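Local atomic coordinates of phage tail sheath protein (PDB entry 3HXL), a protein that probably polymerises into the contractile sheath that surrounds the tail tube of a myovirus-type phage or prophage. Residues 375-387 against 397-409. Residues are numbered along the deposited sequence; the frame is centred on the assembly and turned at random.
Sequences GRNLLKSECINYM and KNFDGQTDLTVQS
Lys380 lies along Leu405 and Val407, a worked example of how a long side chain on a helix can serve a β-strand with both its apolar stem and its charged tip. Its CB rests 3.6 Å from Val407 CG2. CG, anti to the backbone N (chi1 178°), meets Leu405 CD2; this torsion and the extended chain beyond it lay the stem along the strand and carry NZ out to waters beside the Leu405 carbonyl. CD only skims that carbonyl, whereas CE comes within 3.1 Å of Leu405 O. At the tip, Lys380 NZ donates to two waters: one, 3.0 Å from Lys380 NZ, also accepts the N-H of Val407, while the other makes a weak bond to Leu405 O. No direct hydrogen bond joins the two segments; the waters bridge them, one weakly.

Apolar contacts continue on either side of the lysine. Arg376 CB and CG lie against Val407 CG1, and its NE is hydrogen-bonded to Asn372 O. Leu405 CD1 reaches Cys383 CB, while Ile384 CD1 presses tightly on Leu405 CB (3.4 Å) and also meets the edge of the Phe399 ring. Over one face of that ring sits CB of Met387, here a selenomethionine, 3.5 Å from the centroid in a CH-pi contact; its selenium stands farther above the ring, a distant Met-aromatic contact.

Helix 373-392 packs on one face of the C-terminal domain's three-stranded antiparallel sheet, Leu405 and Val407 pointing toward it. Strand 405-408, outermost within this chain, runs nearly antiparallel to the helix (157°, axes 8.0 Å apart). Beside it, strand 415-422 receives Leu379 and Met387, and Phe361 of helix 344-364 touches Leu379 and Cys383.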
ATOM      1  N   GLY A 375     -21.438  25.334 -21.410  1.00 28.06           N
ATOM      2  CA  GLY A 375     -20.521  24.779 -20.434  1.00 31.91           C
ATOM      3  C   GLY A 375     -21.059  23.470 -19.886  1.00 26.37           C
ATOM      4  O   GLY A 375     -20.326  22.489 -19.796  1.00 31.31           O
ATOM      5  N   ARG A 376     -22.342  23.452 -19.529  1.00 26.42           N
ATOM      6  CA  ARG A 376     -22.979  22.254 -18.982  1.00 29.99           C
ATOM      7  C   ARG A 376     -23.067  21.128 -20.008  1.00 31.04           C
ATOM      8  O   ARG A 376     -22.944  19.950 -19.665  1.00 27.63           O
ATOM      9  CB  ARG A 376     -24.379  22.595 -18.458  1.00 29.73           C
ATOM     10  CG  ARG A 376     -24.375  23.418 -17.169  1.00 36.03           C
ATOM     11  CD  ARG A 376     -25.757  23.966 -16.832  1.00 37.64           C
ATOM     12  NE  ARG A 376     -26.181  24.978 -17.799  1.00 57.54           N
ATOM     13  CZ  ARG A 376     -27.324  25.656 -17.733  1.00 53.96           C
ATOM     14  NH1 ARG A 376     -28.178  25.438 -16.741  1.00 67.90           N
ATOM     15  NH2 ARG A 376     -27.613  26.557 -18.662  1.00 46.36           N
ATOM     16  N   ASN A 377     -23.287  21.495 -21.266  1.00 25.73           N
ATOM     17  CA  ASN A 377     -23.376  20.517 -22.341  1.00 30.81           C
ATOM     18  C   ASN A 377     -22.041  19.812 -22.534  1.00 26.94           C
ATOM     19  O   ASN A 377     -21.988  18.596 -22.713  1.00 29.35           O
ATOM     20  CB  ASN A 377     -23.793  21.202 -23.647  1.00 28.50           C
ATOM     21  CG  ASN A 377     -25.285  21.470 -23.717  1.00 34.94           C
ATOM     22  OD1 ASN A 377     -25.765  22.138 -24.637  1.00 34.19           O
ATOM     23  ND2 ASN A 377     -26.030  20.943 -22.750  1.00 21.95           N
ATOM     24  N   LEU A 378     -20.958  20.582 -22.490  1.00 30.83           N
ATOM     25  CA  LEU A 378     -19.624  20.025 -22.673  1.00 34.70           C
ATOM     26  C   LEU A 378     -19.251  19.075 -21.539  1.00 33.98           C
ATOM     27  O   LEU A 378     -18.627  18.035 -21.763  1.00 30.71           O
ATOM     28  CB  LEU A 378     -18.596  21.155 -22.766  1.00 35.45           C
ATOM     29  CG  LEU A 378     -17.169  20.754 -23.146  1.00 40.10           C
ATOM     30  CD1 LEU A 378     -17.166  19.979 -24.458  1.00 36.91           C
ATOM     31  CD2 LEU A 378     -16.318  22.003 -23.258  1.00 32.08           C
ATOM     32  N   LEU A 379     -19.636  19.443 -20.323  1.00 29.76           N
ATOM     33  CA  LEU A 379     -19.354  18.626 -19.153  1.00 32.24           C
ATOM     34  C   LEU A 379     -20.146  17.325 -19.273  1.00 33.28           C
ATOM     35  O   LEU A 379     -19.646  16.242 -18.963  1.00 34.06           O
ATOM     36  CB  LEU A 379     -19.770  19.379 -17.891  1.00 38.04           C
ATOM     37  CG  LEU A 379     -18.970  19.096 -16.620  1.00 49.26           C
ATOM     38  CD1 LEU A 379     -19.475  19.991 -15.501  1.00 54.97           C
ATOM     39  CD2 LEU A 379     -19.100  17.633 -16.241  1.00 57.95           C
ATOM     40  N   LYS A 380     -21.386  17.449 -19.729  1.00 30.68           N
ATOM     41  CA  LYS A 380     -22.266  16.304 -19.907  1.00 30.91           C
ATOM     42  C   LYS A 380     -21.680  15.330 -20.923  1.00 33.35           C
ATOM     43  O   LYS A 380     -21.712  14.111 -20.728  1.00 27.37           O
ATOM     44  CB  LYS A 380     -23.643  16.778 -20.380  1.00 34.75           C
ATOM     45  CG  LYS A 380     -24.640  15.663 -20.654  1.00 33.62           C
ATOM     46  CD  LYS A 380     -25.990  16.238 -21.052  1.00 36.76           C
ATOM     47  CE  LYS A 380     -27.021  15.146 -21.262  1.00 33.02           C
ATOM     48  NZ  LYS A 380     -28.357  15.712 -21.594  1.00 38.12           N
ATOM     49  N   SER A 381     -21.144  15.876 -22.008  1.00 28.89           N
ATOM     50  CA  SER A 381     -20.548  15.063 -23.063  1.00 30.36           C
ATOM     51  C   SER A 381     -19.330  14.299 -22.555  1.00 28.35           C
ATOM     52  O   SER A 381     -19.141  13.127 -22.881  1.00 26.23           O
ATOM     53  CB  SER A 381     -20.138  15.948 -24.244  1.00 34.16           C
ATOM     54  OG  SER A 381     -19.424  15.201 -25.217  1.00 43.25           O
ATOM     55  N   GLU A 382     -18.501  14.962 -21.758  1.00 26.39           N
ATOM     56  CA  GLU A 382     -17.309  14.310 -21.237  1.00 30.99           C
ATOM     57  C   GLU A 382     -17.655  13.191 -20.258  1.00 30.72           C
ATOM     58  O   GLU A 382     -16.958  12.179 -20.197  1.00 24.27           O
ATOM     59  CB  GLU A 382     -16.388  15.337 -20.575  1.00 29.69           C
ATOM     60  CG  GLU A 382     -15.818  16.353 -21.559  1.00 46.08           C
ATOM     61  CD  GLU A 382     -15.051  15.700 -22.701  1.00 55.43           C
ATOM     62  OE1 GLU A 382     -13.984  15.101 -22.439  1.00 53.79           O
ATOM     63  OE2 GLU A 382     -15.518  15.781 -23.859  1.00 48.90           O
ATOM     64  N   CYS A 383     -18.733  13.369 -19.504  1.00 27.21           N
ATOM     65  CA  CYS A 383     -19.149  12.349 -18.548  1.00 32.57           C
ATOM     66  C   CYS A 383     -19.742  11.151 -19.276  1.00 29.93           C
ATOM     67  O   CYS A 383     -19.501  10.003 -18.904  1.00 26.77           O
ATOM     68  CB  CYS A 383     -20.158  12.931 -17.561  1.00 33.05           C
ATOM     69  SG  CYS A 383     -19.408  14.152 -16.457  1.00 39.99           S
ATOM     70  N   ILE A 384     -20.522  11.426 -20.315  1.00 24.99           N
ATOM     71  CA  ILE A 384     -21.123  10.361 -21.099  1.00 23.26           C
ATOM     72  C   ILE A 384     -20.009   9.517 -21.696  1.00 27.67           C
ATOM     73  O   ILE A 384     -20.044   8.288 -21.629  1.00 28.30           O
ATOM     74  CB  ILE A 384     -21.995  10.932 -22.228  1.00 24.05           C
ATOM     75  CG1 ILE A 384     -23.217  11.628 -21.625  1.00 29.77           C
ATOM     76  CG2 ILE A 384     -22.423   9.826 -23.181  1.00 30.36           C
ATOM     77  CD1 ILE A 384     -24.124  10.706 -20.853  1.00 44.55           C
ATOM     78  N   ASN A 385     -19.012  10.175 -22.276  1.00 27.75           N
ATOM     79  CA  ASN A 385     -17.899   9.449 -22.868  1.00 29.23           C
ATOM     80  C   ASN A 385     -17.203   8.605 -21.814  1.00 31.37           C
ATOM     81  O   ASN A 385     -16.779   7.482 -22.090  1.00 28.75           O
ATOM     82  CB  ASN A 385     -16.903  10.414 -23.499  1.00 31.40           C
ATOM     83  CG  ASN A 385     -17.487  11.137 -24.693  1.00 39.73           C
ATOM     84  OD1 ASN A 385     -18.203  10.540 -25.500  1.00 38.56           O
ATOM     85  ND2 ASN A 385     -17.180  12.422 -24.820  1.00 46.19           N
ATOM     86  N   TYR A 386     -17.090   9.151 -20.607  1.00 25.12           N
ATOM     87  CA  TYR A 386     -16.450   8.436 -19.510  1.00 28.78           C
ATOM     88  C   TYR A 386     -17.266   7.195 -19.163  1.00 23.84           C
ATOM     89  O   TYR A 386     -16.722   6.100 -19.026  1.00 27.43           O
ATOM     90  CB  TYR A 386     -16.347   9.329 -18.271  1.00 28.88           C
ATOM     91  CG  TYR A 386     -15.802   8.611 -17.054  1.00 24.36           C
ATOM     92  CD1 TYR A 386     -14.429   8.550 -16.809  1.00 27.31           C
ATOM     93  CD2 TYR A 386     -16.658   7.957 -16.167  1.00 23.21           C
ATOM     94  CE1 TYR A 386     -13.925   7.854 -15.710  1.00 25.35           C
ATOM     95  CE2 TYR A 386     -16.166   7.259 -15.070  1.00 19.98           C
ATOM     96  CZ  TYR A 386     -14.804   7.208 -14.846  1.00 20.17           C
ATOM     97  OH  TYR A 386     -14.318   6.503 -13.765  1.00 25.11           O
HETATM   98  N   MSE A 387     -18.574   7.373 -19.015  1.00 22.35           N
HETATM   99  CA  MSE A 387     -19.436   6.256 -18.670  1.00 20.69           C
HETATM  100  C   MSE A 387     -19.423   5.196 -19.765  1.00 27.03           C
HETATM  101  O   MSE A 387     -19.478   4.000 -19.475  1.00 21.37           O
HETATM  102  CB  MSE A 387     -20.859   6.746 -18.409  1.00 25.33           C
HETATM  103  CG  MSE A 387     -20.977   7.672 -17.199  1.00 26.37           C
HETATM  104 SE   MSE A 387     -20.441   6.816 -15.520  1.00 36.99          SE
HETATM  105  CE  MSE A 387     -21.983   5.684 -15.276  1.00 24.59           C
ATOM    106  N   LYS A 397     -23.054  -1.712 -16.942  1.00 24.36           N
ATOM    107  CA  LYS A 397     -23.876  -2.215 -18.026  1.00 29.22           C
ATOM    108  C   LYS A 397     -25.164  -1.430 -18.142  1.00 26.60           C
ATOM    109  O   LYS A 397     -25.529  -0.676 -17.242  1.00 23.99           O
ATOM    110  CB  LYS A 397     -24.194  -3.691 -17.788  1.00 31.51           C
ATOM    111  CG  LYS A 397     -24.821  -3.961 -16.430  1.00 39.75           C
ATOM    112  CD  LYS A 397     -24.897  -5.451 -16.151  1.00 49.49           C
ATOM    113  CE  LYS A 397     -25.519  -5.726 -14.794  1.00 56.77           C
ATOM    114  NZ  LYS A 397     -26.914  -5.221 -14.721  1.00 54.04           N
ATOM    115  N   ASN A 398     -25.843  -1.613 -19.266  1.00 29.54           N
ATOM    116  CA  ASN A 398     -27.110  -0.949 -19.522  1.00 35.39           C
ATOM    117  C   ASN A 398     -27.027   0.570 -19.383  1.00 25.55           C
ATOM    118  O   ASN A 398     -27.960   1.203 -18.893  1.00 32.26           O
ATOM    119  CB  ASN A 398     -28.186  -1.488 -18.574  1.00 37.03           C
ATOM    120  CG  ASN A 398     -28.273  -3.004 -18.592  1.00 49.98           C
ATOM    121  OD1 ASN A 398     -28.192  -3.632 -19.652  1.00 49.89           O
ATOM    122  ND2 ASN A 398     -28.452  -3.602 -17.417  1.00 52.56           N
ATOM    123  N   PHE A 399     -25.911   1.156 -19.805  1.00 24.31           N
ATOM    124  CA  PHE A 399     -25.773   2.603 -19.730  1.00 22.12           C
ATOM    125  C   PHE A 399     -26.226   3.224 -21.043  1.00 27.29           C
ATOM    126  O   PHE A 399     -25.668   2.928 -22.099  1.00 28.11           O
ATOM    127  CB  PHE A 399     -24.329   3.024 -19.469  1.00 21.56           C
ATOM    128  CG  PHE A 399     -24.138   4.513 -19.482  1.00 23.47           C
ATOM    129  CD1 PHE A 399     -24.604   5.291 -18.426  1.00 24.07           C
ATOM    130  CD2 PHE A 399     -23.559   5.144 -20.579  1.00 24.13           C
ATOM    131  CE1 PHE A 399     -24.499   6.681 -18.461  1.00 29.99           C
ATOM    132  CE2 PHE A 399     -23.448   6.533 -20.630  1.00 27.22           C
ATOM    133  CZ  PHE A 399     -23.921   7.304 -19.566  1.00 29.55           C
ATOM    134  N   ASP A 400     -27.233   4.089 -20.968  1.00 25.92           N
ATOM    135  CA  ASP A 400     -27.765   4.766 -22.149  1.00 28.02           C
ATOM    136  C   ASP A 400     -27.474   6.260 -22.027  1.00 19.66           C
ATOM    137  O   ASP A 400     -28.166   6.976 -21.304  1.00 24.94           O
ATOM    138  CB  ASP A 400     -29.277   4.547 -22.246  1.00 28.18           C
ATOM    139  CG  ASP A 400     -29.836   4.918 -23.609  1.00 40.05           C
ATOM    140  OD1 ASP A 400     -29.259   5.805 -24.274  1.00 36.69           O
ATOM    141  OD2 ASP A 400     -30.859   4.326 -24.007  1.00 40.18           O
ATOM    142  N   GLY A 401     -26.447   6.720 -22.735  1.00 23.43           N
ATOM    143  CA  GLY A 401     -26.076   8.122 -22.692  1.00 26.62           C
ATOM    144  C   GLY A 401     -27.194   9.061 -23.096  1.00 32.76           C
ATOM    145  O   GLY A 401     -27.137  10.264 -22.834  1.00 30.45           O
ATOM    146  N   GLN A 402     -28.223   8.519 -23.735  1.00 32.54           N
ATOM    147  CA  GLN A 402     -29.342   9.339 -24.166  1.00 36.74           C
ATOM    148  C   GLN A 402     -30.340   9.636 -23.058  1.00 36.56           C
ATOM    149  O   GLN A 402     -31.305  10.361 -23.276  1.00 37.19           O
ATOM    150  CB  GLN A 402     -30.065   8.674 -25.336  1.00 35.51           C
ATOM    151  CG  GLN A 402     -29.330   8.826 -26.649  1.00 36.42           C
ATOM    152  CD  GLN A 402     -30.148   8.354 -27.826  1.00 42.17           C
ATOM    153  OE1 GLN A 402     -31.363   8.548 -27.869  1.00 36.59           O
ATOM    154  NE2 GLN A 402     -29.485   7.746 -28.799  1.00 49.77           N
ATOM    155  N   THR A 403     -30.113   9.093 -21.867  1.00 30.66           N
ATOM    156  CA  THR A 403     -31.045   9.342 -20.778  1.00 32.81           C
ATOM    157  C   THR A 403     -30.496   9.102 -19.376  1.00 30.60           C
ATOM    158  O   THR A 403     -31.077   9.558 -18.392  1.00 33.34           O
ATOM    159  CB  THR A 403     -32.313   8.484 -20.947  1.00 37.95           C
ATOM    160  OG1 THR A 403     -33.173   8.672 -19.815  1.00 57.11           O
ATOM    161  CG2 THR A 403     -31.948   7.011 -21.061  1.00 33.51           C
ATOM    162  N   ASP A 404     -29.372   8.404 -19.285  1.00 31.11           N
ATOM    163  CA  ASP A 404     -28.790   8.079 -17.988  1.00 29.48           C
ATOM    164  C   ASP A 404     -27.878   9.123 -17.352  1.00 28.99           C
ATOM    165  O   ASP A 404     -27.255   8.854 -16.324  1.00 27.78           O
ATOM    166  CB  ASP A 404     -28.062   6.736 -18.089  1.00 21.32           C
ATOM    167  CG  ASP A 404     -29.022   5.578 -18.287  1.00 30.06           C
ATOM    168  OD1 ASP A 404     -28.563   4.438 -18.507  1.00 32.91           O
ATOM    169  OD2 ASP A 404     -30.247   5.809 -18.216  1.00 39.64           O
ATOM    170  N   LEU A 405     -27.805  10.313 -17.941  1.00 29.61           N
ATOM    171  CA  LEU A 405     -26.957  11.364 -17.387  1.00 27.79           C
ATOM    172  C   LEU A 405     -27.395  12.748 -17.857  1.00 38.89           C
ATOM    173  O   LEU A 405     -27.552  12.988 -19.055  1.00 29.60           O
ATOM    174  CB  LEU A 405     -25.499  11.112 -17.773  1.00 24.01           C
ATOM    175  CG  LEU A 405     -24.404  11.861 -17.009  1.00 24.08           C
ATOM    176  CD1 LEU A 405     -23.110  11.072 -17.102  1.00 30.72           C
ATOM    177  CD2 LEU A 405     -24.223  13.269 -17.568  1.00 24.96           C
ATOM    178  N   THR A 406     -27.594  13.651 -16.901  1.00 35.19           N
ATOM    179  CA  THR A 406     -28.021  15.013 -17.197  1.00 36.51           C
ATOM    180  C   THR A 406     -27.218  16.021 -16.380  1.00 40.77           C
ATOM    181  O   THR A 406     -26.574  15.660 -15.394  1.00 35.17           O
ATOM    182  CB  THR A 406     -29.517  15.202 -16.882  1.00 42.12           C
ATOM    183  OG1 THR A 406     -29.755  14.922 -15.495  1.00 42.67           O
ATOM    184  CG2 THR A 406     -30.364  14.263 -17.732  1.00 41.47           C
ATOM    185  N   VAL A 407     -27.265  17.284 -16.797  1.00 36.38           N
ATOM    186  CA  VAL A 407     -26.545  18.359 -16.119  1.00 39.35           C
ATOM    187  C   VAL A 407     -27.396  19.623 -16.038  1.00 46.20           C
ATOM    188  O   VAL A 407     -27.736  20.211 -17.064  1.00 48.36           O
ATOM    189  CB  VAL A 407     -25.232  18.705 -16.859  1.00 39.28           C
ATOM    190  CG1 VAL A 407     -24.551  19.889 -16.189  1.00 32.24           C
ATOM    191  CG2 VAL A 407     -24.305  17.497 -16.867  1.00 38.69           C
ATOM    192  N   GLN A 408     -27.738  20.033 -14.818  1.00 45.69           N
ATOM    193  CA  GLN A 408     -28.543  21.232 -14.597  1.00 45.77           C
ATOM    194  C   GLN A 408     -27.774  22.276 -13.792  1.00 47.00           C
ATOM    195  O   GLN A 408     -26.764  21.966 -13.155  1.00 42.23           O
ATOM    196  CB  GLN A 408     -29.839  20.895 -13.847  1.00 45.49           C
ATOM    197  CG  GLN A 408     -30.912  20.194 -14.676  1.00 50.20           C
ATOM    198  CD  GLN A 408     -30.829  18.681 -14.606  1.00 54.50           C
ATOM    199  OE1 GLN A 408     -31.611  17.978 -15.252  1.00 60.65           O
ATOM    200  NE2 GLN A 408     -29.883  18.169 -13.818  1.00 62.19           N
ATOM    201  N   SER A 409     -28.260  23.514 -13.821  1.00 46.03           N
ATOM    202  CA  SER A 409     -27.632  24.606 -13.086  1.00 50.08           C
ATOM    203  C   SER A 409     -28.003  24.531 -11.609  1.00 44.81           C
ATOM    204  O   SER A 409     -29.149  24.241 -11.266  1.00 42.89           O
ATOM    205  CB  SER A 409     -28.078  25.955 -13.655  1.00 56.37           C
ATOM    206  OG  SER A 409     -27.619  27.026 -12.844  1.00 65.24           O
TER
HETATM  207  O   HOH W   1     -28.623  17.493 -19.212  1.00 36.23           O
HETATM  208  O   HOH W   2     -30.052  13.592 -21.364  1.00 40.94           O